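Local coordinates for regulatory protein SWI6 (Saccharomyces cerevisiae, PDB 2XFV) that serves, as the shared Swi6 subunit of the SBF and MBF complexes, in cell-cycle-dependent transcription, here represented by its amino-terminal domain, at residues T25-F33 and E78-L89. Sequence-based numbering, arbitrary orientation. Where two conformers were deposited one is given.
Sequences TGHFLLKHF and ELWIELEKCLQL
His27 runs alongside Glu82, and one water joins them: it lies 2.9 Å from NE2, at the edge of the ring and in its plane, and donates to Glu82 OE2. At Phe28 the backbones pair, Phe28 N reaching Ile81 O at 2.9 Å and Ile81 N returning to Phe28 O, both nearly straight. The Phe28 ring takes Cys86 SG over its centre, 4.0 Å from the centroid and 7° off the normal, a sulfur-aromatic contact, while Leu83 CD1 meets its edge; Phe105 of the second subunit adds an edge-to-face ring. Leu29, with CG anti to the backbone N (chi1 -160°), lays CD1 over the six-membered ring of Trp80, 3.7 Å from its centroid. Since Asp74 accepts from Trp80 NE1, an alanine in place of Trp80 would probably leave that carboxylate without this donor and Leu29 CD1 without its aromatic floor. These strands, 28-29 and 79-81, belong to a small antiparallel sheet in the Swi6 N-terminal domain, whose family is grouped with helix-turn-helix proteins. Leu30 N bonds Leu79 O at 3.1 Å, and a water links that oxygen to Lys31 N. The Phe33 ring meets Cys86 SG at its edge, CZ 3.8 Å from the sulfur, while Leu89 CD1 sits over one face.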
# COMPACT_ATOMS: atom_id res chain seq x y z
N THR A 25 12.26 3.47 17.97
CA THR A 25 11.74 2.11 17.75
C THR A 25 11.28 1.87 16.31
O THR A 25 11.26 0.74 15.84
CB THR A 25 10.55 1.80 18.68
OG1 THR A 25 9.45 2.65 18.34
CG2 THR A 25 10.93 2.03 20.15
N GLY A 26 10.88 2.95 15.63
CA GLY A 26 10.27 2.81 14.31
C GLY A 26 8.78 2.47 14.32
O GLY A 26 8.17 2.33 13.25
N HIS A 27 8.18 2.35 15.50
CA HIS A 27 6.77 1.96 15.65
C HIS A 27 5.83 3.16 15.59
O HIS A 27 6.27 4.31 15.77
CB HIS A 27 6.57 1.21 16.96
CG HIS A 27 7.47 0.01 17.11
ND1 HIS A 27 7.79 -0.53 18.34
CD2 HIS A 27 8.12 -0.74 16.19
CE1 HIS A 27 8.60 -1.57 18.16
NE2 HIS A 27 8.81 -1.72 16.87
N PHE A 28 4.54 2.89 15.36
CA PHE A 28 3.49 3.91 15.22
C PHE A 28 2.46 3.76 16.33
O PHE A 28 2.14 2.65 16.73
CB PHE A 28 2.78 3.75 13.87
CG PHE A 28 3.63 4.12 12.68
CD1 PHE A 28 3.53 5.38 12.11
CD2 PHE A 28 4.54 3.21 12.16
CE1 PHE A 28 4.31 5.73 11.01
CE2 PHE A 28 5.34 3.55 11.08
CZ PHE A 28 5.23 4.80 10.50
N LEU A 29 1.90 4.86 16.82
CA LEU A 29 0.95 4.80 17.92
C LEU A 29 -0.37 4.16 17.49
O LEU A 29 -0.99 4.59 16.51
CB LEU A 29 0.70 6.23 18.45
CG LEU A 29 0.13 6.43 19.85
CD1 LEU A 29 1.05 5.83 20.92
CD2 LEU A 29 -0.13 7.94 20.09
N LEU A 30 -0.81 3.14 18.23
CA LEU A 30 -2.03 2.40 17.87
C LEU A 30 -3.29 3.25 17.98
O LEU A 30 -4.19 3.15 17.13
CB LEU A 30 -2.20 1.17 18.77
CG LEU A 30 -3.52 0.39 18.60
CD1 LEU A 30 -3.59 -0.26 17.20
CD2 LEU A 30 -3.71 -0.69 19.70
N LYS A 31 -3.39 4.07 19.02
CA LYS A 31 -4.70 4.64 19.37
C LYS A 31 -5.34 5.43 18.22
O LYS A 31 -6.57 5.42 18.07
CB LYS A 31 -4.62 5.53 20.62
CG LYS A 31 -3.81 6.79 20.41
CD LYS A 31 -4.28 7.94 21.30
CE LYS A 31 -3.87 7.76 22.74
NZ LYS A 31 -3.99 9.04 23.50
N HIS A 32 -4.52 6.13 17.43
CA HIS A 32 -5.01 6.95 16.31
C HIS A 32 -5.82 6.17 15.26
O HIS A 32 -6.63 6.76 14.55
CB HIS A 32 -3.85 7.67 15.60
CG HIS A 32 -3.15 8.68 16.46
ND1 HIS A 32 -3.82 9.50 17.34
CD2 HIS A 32 -1.84 9.02 16.55
CE1 HIS A 32 -2.95 10.30 17.95
NE2 HIS A 32 -1.74 10.02 17.49
N PHE A 33 -5.58 4.87 15.16
CA PHE A 33 -6.24 4.03 14.17
C PHE A 33 -7.61 3.53 14.63
O PHE A 33 -8.42 3.08 13.81
CB PHE A 33 -5.39 2.78 13.86
CG PHE A 33 -4.19 3.05 12.99
CD1 PHE A 33 -4.28 2.95 11.61
CD2 PHE A 33 -2.95 3.36 13.56
CE1 PHE A 33 -3.17 3.19 10.80
CE2 PHE A 33 -1.84 3.59 12.76
CZ PHE A 33 -1.95 3.51 11.38
N GLU A 78 1.58 2.40 26.99
CA GLU A 78 0.97 2.83 25.71
C GLU A 78 1.31 1.82 24.63
O GLU A 78 2.42 1.24 24.63
CB GLU A 78 1.45 4.24 25.27
CG GLU A 78 0.47 5.40 25.55
CD GLU A 78 0.77 6.70 24.75
OE1 GLU A 78 -0.15 7.22 24.07
OE2 GLU A 78 1.90 7.23 24.82
N LEU A 79 0.38 1.61 23.69
CA LEU A 79 0.50 0.58 22.67
C LEU A 79 0.92 1.10 21.30
O LEU A 79 0.43 2.14 20.85
CB LEU A 79 -0.83 -0.18 22.53
CG LEU A 79 -1.36 -0.81 23.83
CD1 LEU A 79 -2.65 -1.58 23.54
CD2 LEU A 79 -0.30 -1.74 24.45
N TRP A 80 1.82 0.34 20.65
CA TRP A 80 2.43 0.72 19.38
C TRP A 80 2.37 -0.45 18.38
O TRP A 80 2.31 -1.61 18.79
CB TRP A 80 3.90 1.11 19.61
CG TRP A 80 4.06 2.32 20.53
CD1 TRP A 80 4.01 2.33 21.90
CD2 TRP A 80 4.33 3.67 20.13
NE1 TRP A 80 4.20 3.63 22.38
CE2 TRP A 80 4.42 4.46 21.31
CE3 TRP A 80 4.54 4.30 18.88
CZ2 TRP A 80 4.68 5.84 21.28
CZ3 TRP A 80 4.79 5.68 18.86
CH2 TRP A 80 4.87 6.43 20.05
N ILE A 81 2.40 -0.15 17.08
CA ILE A 81 2.44 -1.20 16.06
C ILE A 81 3.66 -1.09 15.14
O ILE A 81 4.25 -0.01 15.02
CB ILE A 81 1.16 -1.21 15.18
CG1 ILE A 81 0.99 0.13 14.44
CG2 ILE A 81 -0.06 -1.56 16.04
CD1 ILE A 81 -0.19 0.13 13.40
N GLU A 82 4.05 -2.19 14.50
CA GLU A 82 5.20 -2.17 13.60
C GLU A 82 4.91 -1.41 12.32
O GLU A 82 3.76 -1.25 11.93
CB GLU A 82 5.63 -3.61 13.25
CG GLU A 82 5.97 -4.42 14.49
CD GLU A 82 7.12 -5.37 14.29
OE1 GLU A 82 7.05 -6.20 13.36
OE2 GLU A 82 8.10 -5.28 15.07
N LEU A 83 5.97 -0.93 11.67
CA LEU A 83 5.87 -0.25 10.38
C LEU A 83 5.09 -1.08 9.36
O LEU A 83 4.24 -0.56 8.64
CB LEU A 83 7.27 0.03 9.83
CG LEU A 83 7.45 0.44 8.36
CD1 LEU A 83 6.85 1.83 8.08
CD2 LEU A 83 8.93 0.41 7.97
N GLU A 84 5.40 -2.36 9.26
CA GLU A 84 4.74 -3.19 8.25
C GLU A 84 3.24 -3.34 8.51
O GLU A 84 2.44 -3.39 7.57
CB GLU A 84 5.41 -4.56 8.12
CG GLU A 84 6.72 -4.45 7.34
CD GLU A 84 7.37 -5.79 7.04
OE1 GLU A 84 6.65 -6.82 6.96
OE2 GLU A 84 8.61 -5.79 6.88
N LYS A 85 2.87 -3.42 9.78
CA LYS A 85 1.46 -3.47 10.17
C LYS A 85 0.77 -2.14 9.86
O LYS A 85 -0.38 -2.11 9.41
CB LYS A 85 1.31 -3.88 11.65
CG LYS A 85 -0.14 -3.98 12.20
CD LYS A 85 -1.06 -4.89 11.35
CE LYS A 85 -0.70 -6.39 11.44
NZ LYS A 85 -1.52 -7.20 10.46
N CYS A 86 1.46 -1.03 10.11
CA CYS A 86 0.91 0.27 9.73
C CYS A 86 0.61 0.29 8.23
O CYS A 86 -0.49 0.69 7.81
CB CYS A 86 1.87 1.41 10.12
SG CYS A 86 1.38 3.05 9.51
N LEU A 87 1.56 -0.16 7.41
CA LEU A 87 1.32 -0.20 5.95
C LEU A 87 0.17 -1.14 5.57
O LEU A 87 -0.67 -0.81 4.72
CB LEU A 87 2.61 -0.58 5.20
CG LEU A 87 3.72 0.48 5.27
CD1 LEU A 87 5.12 -0.12 5.07
CD2 LEU A 87 3.45 1.59 4.27
N GLN A 88 0.11 -2.30 6.21
CA GLN A 88 -0.99 -3.23 5.97
C GLN A 88 -2.36 -2.61 6.26
O GLN A 88 -3.31 -2.81 5.49
CB GLN A 88 -0.82 -4.49 6.81
CG GLN A 88 0.20 -5.45 6.26
CD GLN A 88 0.36 -6.65 7.16
OE1 GLN A 88 0.42 -6.51 8.38
NE2 GLN A 88 0.41 -7.84 6.57
N LEU A 89 -2.47 -1.90 7.39
CA LEU A 89 -3.73 -1.24 7.76
C LEU A 89 -4.11 -0.12 6.79
O LEU A 89 -5.28 0.02 6.42
CB LEU A 89 -3.69 -0.72 9.21
CG LEU A 89 -3.57 -1.79 10.32
CD1 LEU A 89 -3.42 -1.15 11.72
CD2 LEU A 89 -4.75 -2.76 10.29
O HOH W 1 10.41 -3.95 16.02
O HOH W 2 -1.75 3.74 21.39